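Local coordinates for protein diguanylate cyclase DosC (PDB 4ZVA) that probably makes cyclic di-GMP from two GTP molecules in response to oxygen, sensed by the haem of its globin domain, at residues A[85-90]-A[143-148]. Numbering follows the deposited sequence.
Sequences IQHTVA and MEVMTR. With HEM (protoporphyrin IX containing Fe), chain C.
OE1 of Q86 lies 3.3 Å from CE of M146 and takes a hydrogen bond from the indole NE1 of W67; the W67 N-H holds the oxygen, and the M146 methyl rests against it without a hydrogen bond. The Q86 chain folds back at chi2 (-48°), which lets NE2 bond to the carbonyl of L82 one helical turn earlier; the two bonds fix the rotation of this buried amide. M146 crosses Q86 at about a right angle. CG of M146 stands anti to the backbone N (chi1 -173°), carrying the extended chain past A90, whose CB is 4.1 Å from that CG and 3.4 Å from M146 O. A bend at chi3 then delivers CE to V89 CG1, 3.7 Å away. V89 lines the haem pocket, its CG1 touching C1D of the haem at 3.5 Å. On the neighbouring residue, V145 CG1 packs on Q86 CB (3.6 Å) and meets the H87 ring obliquely near CE1, while H87 ND1 bonds to the carbonyl of I83. Shortening M146 to an alanine would remove the thioether arm, and a gap would probably open beside V89 CG1 and the Q86 amide oxygen. Segments 85-90 and 143-148, on two helices of the protoglobin fold, have axes 8.2 Å apart crossing at -47°; without a hydrogen bond between them, mostly apolar contact backs the haem wall through V89.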
loop_
_atom_site.group_PDB
_atom_site.type_symbol
_atom_site.label_atom_id
_atom_site.label_comp_id
_atom_site.label_asym_id
_atom_site.label_seq_id
_atom_site.Cartn_x
_atom_site.Cartn_y
_atom_site.Cartn_z
ATOM N N ILE A 85 15.113 -1.485 -12.217
ATOM C CA ILE A 85 15.378 -2.385 -11.101
ATOM C C ILE A 85 14.155 -3.243 -10.785
ATOM O O ILE A 85 14.268 -4.454 -10.602
ATOM C CB ILE A 85 15.802 -1.605 -9.840
ATOM C CG1 ILE A 85 17.163 -0.945 -10.059
ATOM C CG2 ILE A 85 15.841 -2.524 -8.626
ATOM C CD1 ILE A 85 17.663 -0.159 -8.867
ATOM N N GLN A 86 12.985 -2.611 -10.739
ATOM C CA GLN A 86 11.746 -3.325 -10.447
ATOM C C GLN A 86 11.449 -4.370 -11.518
ATOM O O GLN A 86 10.973 -5.464 -11.214
ATOM C CB GLN A 86 10.570 -2.350 -10.326
ATOM C CG GLN A 86 10.845 -1.127 -9.466
ATOM C CD GLN A 86 11.492 -1.467 -8.136
ATOM O OE1 GLN A 86 11.110 -2.430 -7.469
ATOM N NE2 GLN A 86 12.480 -0.672 -7.743
ATOM N N HIS A 87 11.736 -4.027 -12.771
ATOM C CA HIS A 87 11.589 -4.973 -13.872
ATOM C C HIS A 87 12.495 -6.182 -13.674
ATOM O O HIS A 87 12.076 -7.318 -13.894
ATOM C CB HIS A 87 11.892 -4.298 -15.211
ATOM C CG HIS A 87 10.768 -3.457 -15.728
ATOM N ND1 HIS A 87 10.521 -2.179 -15.270
ATOM C CD2 HIS A 87 9.816 -3.713 -16.658
ATOM C CE1 HIS A 87 9.470 -1.684 -15.900
ATOM N NE2 HIS A 87 9.024 -2.595 -16.746
ATOM N N THR A 88 13.731 -5.930 -13.257
ATOM C CA THR A 88 14.694 -6.999 -13.009
ATOM C C THR A 88 14.202 -7.932 -11.907
ATOM O O THR A 88 14.282 -9.154 -12.034
ATOM C CB THR A 88 16.075 -6.436 -12.619
ATOM O OG1 THR A 88 16.584 -5.629 -13.690
ATOM C CG2 THR A 88 17.053 -7.564 -12.330
ATOM N N VAL A 89 13.686 -7.347 -10.831
ATOM C CA VAL A 89 13.161 -8.121 -9.712
ATOM C C VAL A 89 11.943 -8.924 -10.147
ATOM O O VAL A 89 11.754 -10.069 -9.733
ATOM C CB VAL A 89 12.774 -7.214 -8.529
ATOM C CG1 VAL A 89 12.250 -8.046 -7.370
ATOM C CG2 VAL A 89 13.964 -6.382 -8.094
ATOM N N ALA A 90 11.122 -8.310 -10.993
ATOM C CA ALA A 90 9.945 -8.970 -11.540
ATOM C C ALA A 90 10.348 -10.206 -12.337
ATOM O O ALA A 90 9.726 -11.261 -12.216
ATOM C CB ALA A 90 9.155 -8.006 -12.408
ATOM N N MET A 143 5.970 -1.003 -6.178
ATOM C CA MET A 143 5.267 -2.281 -6.267
ATOM C C MET A 143 4.481 -2.393 -7.568
ATOM O O MET A 143 4.461 -3.449 -8.200
ATOM C CB MET A 143 4.317 -2.478 -5.087
ATOM C CG MET A 143 3.449 -3.723 -5.234
ATOM S SD MET A 143 2.526 -4.181 -3.761
ATOM C CE MET A 143 1.329 -2.853 -3.686
ATOM N N GLU A 144 3.833 -1.304 -7.964
ATOM C CA GLU A 144 3.032 -1.322 -9.180
ATOM C C GLU A 144 3.915 -1.558 -10.402
ATOM O O GLU A 144 3.555 -2.335 -11.281
ATOM C CB GLU A 144 2.242 -0.023 -9.340
ATOM C CG GLU A 144 1.366 -0.001 -10.590
ATOM C CD GLU A 144 0.436 1.198 -10.645
ATOM O OE1 GLU A 144 0.038 1.701 -9.573
ATOM O OE2 GLU A 144 0.115 1.650 -11.764
ATOM N N VAL A 145 5.074 -0.906 -10.445
ATOM C CA VAL A 145 6.023 -1.113 -11.536
ATOM C C VAL A 145 6.426 -2.583 -11.615
ATOM O O VAL A 145 6.497 -3.162 -12.699
ATOM C CB VAL A 145 7.289 -0.245 -11.371
ATOM C CG1 VAL A 145 8.293 -0.557 -12.468
ATOM C CG2 VAL A 145 6.931 1.226 -11.399
ATOM N N MET A 146 6.676 -3.181 -10.455
ATOM C CA MET A 146 7.082 -4.579 -10.375
ATOM C C MET A 146 5.958 -5.527 -10.795
ATOM O O MET A 146 6.188 -6.487 -11.531
ATOM C CB MET A 146 7.553 -4.919 -8.960
ATOM C CG MET A 146 8.148 -6.309 -8.826
ATOM S SD MET A 146 8.597 -6.715 -7.128
ATOM C CE MET A 146 9.764 -5.403 -6.773
ATOM N N THR A 147 4.746 -5.257 -10.318
ATOM C CA THR A 147 3.595 -6.119 -10.584
ATOM C C THR A 147 3.141 -6.019 -12.040
ATOM O O THR A 147 2.512 -6.936 -12.565
ATOM C CB THR A 147 2.411 -5.794 -9.655
ATOM O OG1 THR A 147 2.101 -4.399 -9.736
ATOM C CG2 THR A 147 2.755 -6.156 -8.216
ATOM N N ARG A 148 3.467 -4.905 -12.687
ATOM C CA ARG A 148 3.152 -4.707 -14.100
ATOM C C ARG A 148 4.129 -5.453 -15.006
ATOM O O ARG A 148 4.732 -4.863 -15.903
ATOM C CB ARG A 148 3.171 -3.218 -14.446
ATOM C CG ARG A 148 2.019 -2.394 -13.897
ATOM C CD ARG A 148 2.188 -0.945 -14.324
ATOM N NE ARG A 148 1.738 -0.694 -15.689
ATOM C CZ ARG A 148 1.734 0.507 -16.257
ATOM N NH1 ARG A 148 2.162 1.564 -15.578
ATOM N NH2 ARG A 148 1.311 0.654 -17.506
HETATM C CHA HEM C . 14.787 -11.933 -5.301
HETATM C CHB HEM C . 11.394 -14.360 -2.827
HETATM C CHC HEM C . 8.977 -10.212 -2.237
HETATM C CHD HEM C . 12.851 -7.720 -3.728
HETATM C C1A HEM C . 14.115 -12.953 -4.662
HETATM C C2A HEM C . 14.543 -14.334 -4.522
HETATM C C3A HEM C . 13.603 -14.990 -3.839
HETATM C C4A HEM C . 12.542 -14.062 -3.523
HETATM C CMA HEM C . 13.628 -16.483 -3.450
HETATM C CAA HEM C . 15.854 -14.958 -5.048
HETATM C CBA HEM C . 17.051 -14.238 -4.434
HETATM C CGA HEM C . 18.308 -15.019 -4.696
HETATM O O1A HEM C . 18.225 -16.269 -4.816
HETATM O O2A HEM C . 19.392 -14.387 -4.772
HETATM C C1B HEM C . 10.450 -13.445 -2.427
HETATM C C2B HEM C . 9.298 -13.723 -1.594
HETATM C C3B HEM C . 8.624 -12.569 -1.432
HETATM C C4B HEM C . 9.338 -11.538 -2.156
HETATM C CMB HEM C . 8.974 -15.130 -1.037
HETATM C CAB HEM C . 7.325 -12.264 -0.641
HETATM C CBB HEM C . 6.660 -13.152 0.103
HETATM C C1C HEM C . 9.837 -9.171 -2.501
HETATM C C2C HEM C . 9.609 -7.773 -2.196
HETATM C C3C HEM C . 10.685 -7.078 -2.614
HETATM C C4C HEM C . 11.620 -8.026 -3.189
HETATM C CMC HEM C . 8.323 -7.255 -1.510
HETATM C CAC HEM C . 10.984 -5.559 -2.538
HETATM C CBC HEM C . 10.192 -4.659 -1.945
HETATM C C1D HEM C . 13.740 -8.608 -4.298
HETATM C C2D HEM C . 15.010 -8.247 -4.892
HETATM C C3D HEM C . 15.621 -9.568 -5.383
HETATM C C4D HEM C . 14.653 -10.587 -5.041
HETATM C CMD HEM C . 15.609 -6.826 -4.987
HETATM C CAD HEM C . 16.970 -9.789 -6.104
HETATM C CBD HEM C . 16.977 -9.026 -7.426
HETATM C CGD HEM C . 18.082 -9.535 -8.315
HETATM O O1D HEM C . 18.394 -8.857 -9.327
HETATM O O2D HEM C . 18.651 -10.615 -8.014
HETATM N NA HEM C . 12.885 -12.828 -4.042
HETATM N NB HEM C . 10.447 -12.104 -2.753
HETATM N NC HEM C . 11.071 -9.288 -3.105
HETATM N ND HEM C . 13.568 -9.985 -4.410
HETATM FE FE HEM C . 11.876 -11.041 -3.803
#